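Local structure of adhesin (Streptococcus sanguinis SK1 = NCTC 7863, 6VT2) at residues 174-182 / 191-199; 217-228 / 276-287. The protein probably mediates bacterial adhesion by binding sialoglycans on its targets through two tandem Siglec-like modules. All coordinates share one frame; numbering follows the deposited sequence. Where two conformers were deposited one is given.

Contact 1 of 2, residues 174-182 / 191-199; sequences VSENGTVTI and TIAAAQTVD
The hydroxyl of Thr-197 donates a short hydrogen bond to the backbone carbonyl of Gly-178, OG1 to O 2.6 Å. It comes in above the carbonyl plane, 44° out of it. With OG1 held between its own backbone N and carbonyl carbon (chi1 64°), Thr-197 keeps CG2 near the same Gly-178 oxygen, where it also crosses CG2 of Val-180 obliquely. Gly-178 closes a type I turn that starts at Ser-175; having no CB, it leaves room for Val-198 CG2 and Thr-197 OG1, and its backbone angles also call for glycine. One residue earlier, the carbonyl O of Asn-177 sits only 3.0 Å from CB of Ala-194, a tight fit, while CG2 of Val-198 approaches the same oxygen from its own strand. The Asn-177 side chain is held by Thr-179, two residues on: OD1 accepts from both Thr-179 N, completing an Asx turn, and Thr-179 OG1 (2.8 Å), the two donors arriving from one face of the amide. A water then carries the chain of bonds across, donating to Thr-179 OG1 and accepting from Ala-194 N (2.9 Å). Beyond this loop the backbones pair antiparallel. Val-180 N reaches Ile-192 O at 2.8 Å almost dead straight (178°), and Ile-192 N returns the bond to Val-180 O. The side chains of this pair meet CB to CB at 4.0 Å on the buried face, next to Ile-182, whose CD1 touches CD1 of Ile-192; helix 149-162 packs onto Val-180 and Val-198 through Val-155. Thr-191 lies on the opposite face, its CG2 3.6 Å from CG2 of Thr-179. This is a beta hairpin, 180-183 with 189-192, whose second strand runs through a 3-10 turn into strand 198-200, within the atypical Rib domain.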
loop_
_atom_site.group_PDB
_atom_site.type_symbol
_atom_site.label_atom_id
_atom_site.label_comp_id
_atom_site.label_asym_id
_atom_site.label_seq_id
_atom_site.Cartn_x
_atom_site.Cartn_y
_atom_site.Cartn_z
ATOM N N VAL A 174 3.011 -20.185 14.170
ATOM C CA VAL A 174 4.303 -19.512 14.231
ATOM C C VAL A 174 4.981 -19.942 15.517
ATOM O O VAL A 174 4.386 -19.867 16.595
ATOM C CB VAL A 174 4.152 -17.985 14.196
ATOM C CG1 VAL A 174 5.539 -17.313 14.228
ATOM C CG2 VAL A 174 3.360 -17.569 13.024
ATOM N N SER A 175 6.217 -20.371 15.406
ATOM C CA SER A 175 6.937 -20.828 16.579
ATOM C C SER A 175 7.531 -19.643 17.327
ATOM O O SER A 175 7.417 -18.482 16.904
ATOM C CB SER A 175 8.063 -21.773 16.194
ATOM O OG SER A 175 9.136 -21.058 15.599
ATOM N N GLU A 176 8.240 -19.970 18.413
ATOM C CA GLU A 176 8.834 -18.952 19.265
ATOM C C GLU A 176 9.839 -18.080 18.534
ATOM O O GLU A 176 10.072 -16.948 18.976
ATOM C CB GLU A 176 9.499 -19.631 20.472
ATOM C CG GLU A 176 8.525 -20.379 21.384
ATOM C CD GLU A 176 8.089 -21.749 20.834
ATOM O OE1 GLU A 176 8.399 -22.077 19.670
ATOM O OE2 GLU A 176 7.429 -22.501 21.579
ATOM N N ASN A 177 10.444 -18.573 17.454
ATOM C CA ASN A 177 11.455 -17.852 16.693
ATOM C C ASN A 177 10.970 -17.419 15.319
ATOM O O ASN A 177 11.784 -17.008 14.473
ATOM C CB ASN A 177 12.730 -18.690 16.571
ATOM C CG ASN A 177 12.580 -19.855 15.629
ATOM O OD1 ASN A 177 11.498 -20.156 15.184
ATOM N ND2 ASN A 177 13.677 -20.478 15.290
ATOM N N GLY A 178 9.657 -17.492 15.077
ATOM C CA GLY A 178 9.142 -17.033 13.809
ATOM C C GLY A 178 9.050 -18.062 12.686
ATOM O O GLY A 178 8.637 -17.694 11.584
ATOM N N THR A 179 9.368 -19.329 12.952
ATOM C CA THR A 179 9.195 -20.366 11.957
ATOM C C THR A 179 7.711 -20.556 11.718
ATOM O O THR A 179 6.943 -20.772 12.661
ATOM C CB THR A 179 9.794 -21.669 12.432
ATOM O OG1 THR A 179 11.181 -21.525 12.726
ATOM C CG2 THR A 179 9.678 -22.726 11.321
ATOM N N VAL A 180 7.314 -20.555 10.445
ATOM C CA VAL A 180 5.910 -20.640 10.116
ATOM C C VAL A 180 5.617 -22.029 9.588
ATOM O O VAL A 180 6.300 -22.521 8.689
ATOM C CB VAL A 180 5.526 -19.583 9.089
ATOM C CG1 VAL A 180 4.069 -19.877 8.571
ATOM C CG2 VAL A 180 5.582 -18.214 9.699
ATOM N N THR A 181 4.606 -22.642 10.132
ATOM C CA THR A 181 4.117 -23.913 9.620
ATOM C C THR A 181 2.760 -23.672 9.000
ATOM O O THR A 181 1.843 -23.209 9.676
ATOM C CB THR A 181 4.011 -24.934 10.734
ATOM O OG1 THR A 181 5.290 -25.196 11.258
ATOM C CG2 THR A 181 3.429 -26.270 10.170
ATOM N N ILE A 182 2.597 -23.975 7.719
ATOM C CA ILE A 182 1.308 -23.848 7.003
ATOM C C ILE A 182 0.779 -25.264 6.934
ATOM O O ILE A 182 1.504 -26.079 6.518
ATOM C CB ILE A 182 1.516 -23.244 5.609
ATOM C CG1 ILE A 182 2.211 -21.881 5.724
ATOM C CG2 ILE A 182 0.206 -23.162 4.805
ATOM C CD1 ILE A 182 2.635 -21.270 4.426
ATOM N N THR A 191 6.787 -25.273 5.438
ATOM C CA THR A 191 7.465 -24.486 6.461
ATOM C C THR A 191 8.116 -23.266 5.833
ATOM O O THR A 191 8.691 -23.330 4.731
ATOM C CB THR A 191 8.548 -25.314 7.151
ATOM O OG1 THR A 191 7.974 -26.478 7.804
ATOM C CG2 THR A 191 9.290 -24.474 8.183
ATOM N N ILE A 192 7.976 -22.118 6.490
ATOM C CA ILE A 192 8.728 -20.933 6.101
ATOM C C ILE A 192 9.694 -20.640 7.236
ATOM O O ILE A 192 9.265 -20.449 8.374
ATOM C CB ILE A 192 7.810 -19.747 5.826
ATOM C CG1 ILE A 192 6.735 -20.096 4.805
ATOM C CG2 ILE A 192 8.657 -18.576 5.260
ATOM C CD1 ILE A 192 5.838 -18.936 4.526
ATOM N N ALA A 193 10.994 -20.658 6.935
ATOM C CA ALA A 193 12.017 -20.551 7.960
ATOM C C ALA A 193 12.014 -19.164 8.551
ATOM O O ALA A 193 11.697 -18.174 7.870
ATOM C CB ALA A 193 13.398 -20.829 7.388
ATOM N N ALA A 194 12.387 -19.137 9.828
ATOM C CA ALA A 194 12.459 -17.889 10.593
ATOM C C ALA A 194 13.277 -16.823 9.890
ATOM O O ALA A 194 12.931 -15.644 9.939
ATOM C CB ALA A 194 13.047 -18.160 11.965
ATOM N N ALA A 195 14.336 -17.214 9.193
ATOM C CA ALA A 195 15.138 -16.229 8.468
ATOM C C ALA A 195 14.315 -15.493 7.429
ATOM O O ALA A 195 14.622 -14.341 7.077
ATOM C CB ALA A 195 16.337 -16.929 7.815
ATOM N N GLN A 196 13.256 -16.118 6.922
ATOM C CA GLN A 196 12.425 -15.458 5.934
ATOM C C GLN A 196 11.185 -14.808 6.530
ATOM O O GLN A 196 10.353 -14.298 5.785
ATOM C CB GLN A 196 12.003 -16.466 4.853
ATOM C CG GLN A 196 13.053 -16.744 3.831
ATOM C CD GLN A 196 14.276 -17.388 4.397
ATOM O OE1 GLN A 196 14.229 -18.517 4.910
ATOM N NE2 GLN A 196 15.398 -16.674 4.323
ATOM N N THR A 197 11.015 -14.813 7.854
ATOM C CA THR A 197 9.835 -14.209 8.424
ATOM C C THR A 197 10.134 -13.070 9.378
ATOM O O THR A 197 9.324 -12.153 9.462
ATOM C CB THR A 197 8.988 -15.248 9.157
ATOM O OG1 THR A 197 9.727 -15.763 10.252
ATOM C CG2 THR A 197 8.667 -16.412 8.198
ATOM N N VAL A 198 11.203 -13.161 10.163
ATOM C CA VAL A 198 11.447 -12.159 11.190
ATOM C C VAL A 198 12.922 -11.784 11.270
ATOM O O VAL A 198 13.819 -12.565 10.946
ATOM C CB VAL A 198 10.998 -12.630 12.579
ATOM C CG1 VAL A 198 9.553 -12.933 12.597
ATOM C CG2 VAL A 198 11.833 -13.862 12.969
ATOM N N ASP A 199 13.212 -10.609 11.795
ATOM C CA ASP A 199 14.596 -10.195 12.136
ATOM C C ASP A 199 14.431 -9.244 13.322
ATOM O O ASP A 199 13.359 -8.736 13.598
ATOM C CB ASP A 199 15.449 -9.605 10.983
ATOM C CG ASP A 199 16.976 -9.641 11.199
ATOM O OD1 ASP A 199 17.400 -10.218 12.272
ATOM O OD2 ASP A 199 17.664 -8.969 10.550
HETATM O O HOH W 1 13.145 -21.660 11.007
HETATM O O HOH W 2 7.151 -26.662 10.056
#

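Contact 2 of 2, residues 217-228 / 276-287; sequences YRGEEGTAELHF and PLVTTIRGTIPK
Strands 222-229 and 277-283 form the antiparallel centre of one sheet of the second Siglec-like module, a V-set immunoglobulin-type sandwich. Paired backbone bonds recur at Gly-222/Gly-283, Ala-224/Ile-281, Leu-226/Thr-279 and Phe-228/Leu-277; Gly-222 N to Gly-283 O, at 2.9 Å, is typical. The inward face carries Ala-224, Leu-226, Phe-228, Leu-277 and Ile-281. There CD1 of Leu-226 meets CD1 of Ile-281 at 3.8 Å, and Tyr-214 and Phe-316 of the facing sheet close over this patch. CE1 of Phe-228 comes obliquely to Thr-279 OG1, a hydroxyl that is itself bonded to Thr-262. On the opposite face His-227 lies alongside Val-278 and Pro-276: its CD2 is 3.7 Å from CG2 of Val-278, and the Pro-276 ring meets the imidazole at its edge, while ND1 is held by Asp-209. Further along, a water joins Glu-225 OE1 to Thr-280 OG1.

On the N-terminal side of Gly-222 side chains add polar contacts. Extended from CG to NE, with CG anti to the backbone N (chi1 176°), Arg-282 reaches Glu-221 side-on in a salt bridge: NH1 to OE1 is 2.9 Å and NE to OE2 3.0 Å. Both oxygens are met from above the carboxylate, the carboxylate and guanidinium planes lying 68° apart. Another water links Glu-221 OE2 to Thr-284 OG1. In the type II turn from Tyr-217 to Glu-220, Gly-219 N bonds Ile-285 O at 2.8 Å, and NH2 of Arg-218 meets Lys-287 O on a lone pair in the carbonyl plane, 2.7 Å away.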
loop_
_atom_site.group_PDB
_atom_site.type_symbol
_atom_site.label_atom_id
_atom_site.label_comp_id
_atom_site.label_asym_id
_atom_site.label_seq_id
_atom_site.Cartn_x
_atom_site.Cartn_y
_atom_site.Cartn_z
ATOM N N TYR A 217 5.037 33.141 9.704
ATOM C CA TYR A 217 4.943 34.584 9.590
ATOM C C TYR A 217 4.096 35.099 10.720
ATOM O O TYR A 217 2.974 34.616 10.923
ATOM C CB TYR A 217 4.313 34.956 8.240
ATOM C CG TYR A 217 5.250 34.636 7.134
ATOM C CD1 TYR A 217 6.296 35.445 6.798
ATOM C CD2 TYR A 217 5.129 33.427 6.482
ATOM C CE1 TYR A 217 7.179 35.078 5.824
ATOM C CE2 TYR A 217 6.030 33.065 5.519
ATOM C CZ TYR A 217 7.030 33.913 5.173
ATOM O OH TYR A 217 7.960 33.521 4.233
ATOM N N ARG A 218 4.594 36.098 11.428
ATOM C CA ARG A 218 3.870 36.641 12.556
ATOM C C ARG A 218 2.485 37.082 12.110
ATOM O O ARG A 218 2.331 37.763 11.113
ATOM C CB ARG A 218 4.661 37.811 13.162
ATOM C CG ARG A 218 6.000 37.338 13.706
ATOM C CD ARG A 218 6.977 38.499 13.952
ATOM N NE ARG A 218 6.472 39.432 14.922
ATOM C CZ ARG A 218 6.159 40.709 14.668
ATOM N NH1 ARG A 218 6.352 41.216 13.475
ATOM N NH2 ARG A 218 5.706 41.499 15.591
ATOM N N GLY A 219 1.470 36.678 12.841
ATOM C CA GLY A 219 0.132 37.091 12.564
ATOM C C GLY A 219 -0.571 36.378 11.457
ATOM O O GLY A 219 -1.674 36.808 11.091
ATOM N N GLU A 220 -0.088 35.326 10.943
ATOM C CA GLU A 220 -0.738 34.521 9.909
ATOM C C GLU A 220 -0.643 33.068 10.317
ATOM O O GLU A 220 0.433 32.575 10.616
ATOM C CB GLU A 220 -0.088 34.655 8.534
ATOM C CG GLU A 220 -0.220 36.084 7.974
ATOM C CD GLU A 220 0.238 36.201 6.528
ATOM O OE1 GLU A 220 -0.005 37.299 5.920
ATOM O OE2 GLU A 220 0.794 35.217 5.983
ATOM N N GLU A 221 -1.656 32.358 10.232
ATOM C CA GLU A 221 -1.607 30.958 10.622
ATOM C C GLU A 221 -0.767 30.179 9.632
ATOM O O GLU A 221 -0.857 30.353 8.409
ATOM C CB GLU A 221 -2.976 30.402 10.688
ATOM C CG GLU A 221 -3.016 28.984 11.222
ATOM C CD GLU A 221 -4.473 28.572 11.403
ATOM O OE1 GLU A 221 -5.293 28.650 10.438
ATOM O OE2 GLU A 221 -4.783 28.246 12.566
ATOM N N GLY A 222 0.024 29.281 10.193
ATOM C CA GLY A 222 0.881 28.428 9.411
ATOM C C GLY A 222 0.746 26.983 9.836
ATOM O O GLY A 222 0.155 26.646 10.855
ATOM N N THR A 223 1.297 26.136 8.995
ATOM C CA THR A 223 1.423 24.747 9.331
ATOM C C THR A 223 2.840 24.289 9.088
ATOM O O THR A 223 3.583 24.859 8.294
ATOM C CB THR A 223 0.486 23.904 8.530
ATOM O OG1 THR A 223 0.770 24.013 7.139
ATOM C CG2 THR A 223 -0.938 24.267 8.781
ATOM N N ALA A 224 3.246 23.313 9.869
ATOM C CA ALA A 224 4.506 22.591 9.671
ATOM C C ALA A 224 4.123 21.122 9.521
ATOM O O ALA A 224 3.435 20.599 10.380
ATOM C CB ALA A 224 5.474 22.802 10.833
ATOM N N GLU A 225 4.631 20.436 8.503
ATOM C CA GLU A 225 4.402 18.989 8.370
ATOM C C GLU A 225 5.737 18.319 8.673
ATOM O O GLU A 225 6.682 18.643 8.041
ATOM C CB GLU A 225 3.948 18.577 6.987
ATOM C CG GLU A 225 2.534 19.018 6.743
ATOM C CD GLU A 225 2.025 18.528 5.425
ATOM O OE1 GLU A 225 0.866 18.151 5.343
ATOM O OE2 GLU A 225 2.806 18.525 4.503
ATOM N N LEU A 226 5.740 17.397 9.605
ATOM C CA LEU A 226 6.955 16.722 10.055
ATOM C C LEU A 226 6.807 15.265 9.634
ATOM O O LEU A 226 5.776 14.744 9.866
ATOM C CB LEU A 226 7.047 16.799 11.565
ATOM C CG LEU A 226 7.674 18.072 12.087
ATOM C CD1 LEU A 226 6.782 19.263 11.798
ATOM C CD2 LEU A 226 7.911 17.938 13.562
ATOM N N HIS A 227 7.894 14.650 9.180
ATOM C CA HIS A 227 7.613 13.267 8.618
ATOM C C HIS A 227 8.578 12.326 9.348
ATOM O O HIS A 227 9.665 12.710 9.580
ATOM C CB HIS A 227 7.872 13.268 7.105
ATOM C CG HIS A 227 7.051 14.215 6.294
ATOM N ND1 HIS A 227 7.229 15.554 6.320
ATOM C CD2 HIS A 227 6.108 14.033 5.388
ATOM C CE1 HIS A 227 6.406 16.142 5.505
ATOM N NE2 HIS A 227 5.703 15.230 4.935
ATOM N N PHE A 228 8.124 11.124 9.641
ATOM C CA PHE A 228 8.872 10.092 10.355
ATOM C C PHE A 228 8.687 8.771 9.630
ATOM O O PHE A 228 7.627 8.509 9.083
ATOM C CB PHE A 228 8.382 9.926 11.761
ATOM C CG PHE A 228 8.344 11.201 12.577
ATOM C CD1 PHE A 228 7.273 12.065 12.498
ATOM C CD2 PHE A 228 9.372 11.507 13.436
ATOM C CE1 PHE A 228 7.220 13.216 13.288
ATOM C CE2 PHE A 228 9.349 12.659 14.159
ATOM C CZ PHE A 228 8.303 13.516 14.102
ATOM N N PRO A 276 5.483 8.195 4.850
ATOM C CA PRO A 276 5.865 8.416 6.237
ATOM C C PRO A 276 4.696 8.827 7.112
ATOM O O PRO A 276 3.636 9.287 6.657
ATOM C CB PRO A 276 6.870 9.550 6.151
ATOM C CG PRO A 276 6.420 10.329 4.907
ATOM C CD PRO A 276 5.972 9.259 3.963
ATOM N N LEU A 277 4.922 8.666 8.404
ATOM C CA LEU A 277 4.019 9.227 9.379
ATOM C C LEU A 277 4.173 10.743 9.393
ATOM O O LEU A 277 5.291 11.264 9.445
ATOM C CB LEU A 277 4.361 8.676 10.730
ATOM C CG LEU A 277 3.478 9.075 11.897
ATOM C CD1 LEU A 277 2.096 8.539 11.705
ATOM C CD2 LEU A 277 4.073 8.615 13.193
ATOM N N VAL A 278 3.063 11.448 9.469
ATOM C CA VAL A 278 3.093 12.902 9.324
ATOM C C VAL A 278 2.470 13.481 10.573
ATOM O O VAL A 278 1.324 13.161 10.901
ATOM C CB VAL A 278 2.328 13.381 8.088
ATOM C CG1 VAL A 278 2.332 14.926 7.978
ATOM C CG2 VAL A 278 2.924 12.811 6.800
ATOM N N THR A 279 3.207 14.359 11.241
ATOM C CA THR A 279 2.713 15.174 12.348
ATOM C C THR A 279 2.546 16.585 11.765
ATOM O O THR A 279 3.476 17.108 11.139
ATOM C CB THR A 279 3.671 15.229 13.529
ATOM O OG1 THR A 279 3.874 13.906 14.098
ATOM C CG2 THR A 279 3.119 16.155 14.593
ATOM N N THR A 280 1.369 17.167 11.913
ATOM C CA THR A 280 1.116 18.536 11.463
ATOM C C THR A 280 1.015 19.424 12.677
ATOM O O THR A 280 0.311 19.105 13.634
ATOM C CB THR A 280 -0.149 18.615 10.662
ATOM O OG1 THR A 280 0.017 17.820 9.475
ATOM C CG2 THR A 280 -0.417 20.027 10.186
ATOM N N ILE A 281 1.806 20.467 12.664
ATOM C CA ILE A 281 1.812 21.508 13.665
ATOM C C ILE A 281 1.137 22.700 13.033
ATOM O O ILE A 281 1.586 23.173 11.998
ATOM C CB ILE A 281 3.238 21.847 14.097
ATOM C CG1 ILE A 281 3.984 20.613 14.641
ATOM C CG2 ILE A 281 3.194 22.927 15.127
ATOM C CD1 ILE A 281 5.405 20.856 15.013
ATOM N N ARG A 282 0.101 23.208 13.669
ATOM C CA ARG A 282 -0.680 24.327 13.143
ATOM C C ARG A 282 -0.795 25.406 14.199
ATOM O O ARG A 282 -1.164 25.139 15.342
ATOM C CB ARG A 282 -2.017 23.795 12.753
ATOM C CG ARG A 282 -3.004 24.891 12.267
ATOM C CD ARG A 282 -4.352 24.301 11.927
ATOM N NE ARG A 282 -5.200 25.419 11.534
ATOM C CZ ARG A 282 -6.437 25.295 11.077
ATOM N NH1 ARG A 282 -7.101 26.415 10.733
ATOM N NH2 ARG A 282 -7.009 24.068 10.975
ATOM N N GLY A 283 -0.585 26.637 13.787
ATOM C CA GLY A 283 -0.857 27.720 14.688
ATOM C C GLY A 283 -0.384 29.038 14.130
ATOM O O GLY A 283 0.160 29.101 13.035
ATOM N N THR A 284 -0.496 30.072 14.963
ATOM C CA THR A 284 -0.098 31.422 14.621
ATOM C C THR A 284 0.866 31.942 15.668
ATOM O O THR A 284 0.530 31.981 16.847
ATOM C CB THR A 284 -1.317 32.323 14.544
ATOM O OG1 THR A 284 -2.236 31.817 13.567
ATOM C CG2 THR A 284 -0.930 33.758 14.089
ATOM N N ILE A 285 2.024 32.377 15.235
ATOM C CA ILE A 285 2.868 33.172 16.095
ATOM C C ILE A 285 2.272 34.566 16.156
ATOM O O ILE A 285 2.244 35.260 15.133
ATOM C CB ILE A 285 4.290 33.203 15.547
ATOM C CG1 ILE A 285 4.921 31.827 15.491
ATOM C CG2 ILE A 285 5.176 34.143 16.404
ATOM C CD1 ILE A 285 5.015 31.068 16.794
ATOM N N PRO A 286 1.763 35.012 17.287
ATOM C CA PRO A 286 1.200 36.367 17.334
ATOM C C PRO A 286 2.260 37.441 17.303
ATOM O O PRO A 286 3.425 37.201 17.604
ATOM C CB PRO A 286 0.455 36.379 18.655
ATOM C CG PRO A 286 1.318 35.446 19.542
ATOM C CD PRO A 286 1.779 34.356 18.617
ATOM N N LYS A 287 1.831 38.640 16.901
ATOM C CA LYS A 287 2.812 39.691 16.701
ATOM C C LYS A 287 3.475 40.103 18.001
ATOM O O LYS A 287 4.527 40.734 17.948
ATOM C CB LYS A 287 2.175 40.899 16.025
ATOM C CG LYS A 287 1.173 41.679 16.875
ATOM C CD LYS A 287 0.582 42.860 16.156
ATOM C CE LYS A 287 -0.141 43.758 17.159
ATOM N NZ LYS A 287 -0.878 44.847 16.464
HETATM O O HOH W 3 2.500 32.324 12.448
HETATM O O HOH W 4 -3.689 29.837 14.553
HETATM O O HOH W 5 -1.059 18.276 7.104
#

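The two contacts come in series along the chain and share no sheet. Contact 1 lies in the first atypical Rib domain, contact 2 in the Siglec-like module that follows, their centres 44 Å apart and their nearest atoms about 19 Å apart. Contact 1 joins the three-stranded sheet 171-174, 180-183 and 189-192 to strand 198-200, which pairs in parallel with 139-141; contact 2 supplies the inner strands of a four-stranded sheet. The side chain of Ile-182 is about 8 Å from a calcium ion and that of Ile-285 about 7 Å from a bound sialic acid, too far for direct contact. Contact 1 thus belongs to the domain between two glycan-binding modules, contact 2 to the second module.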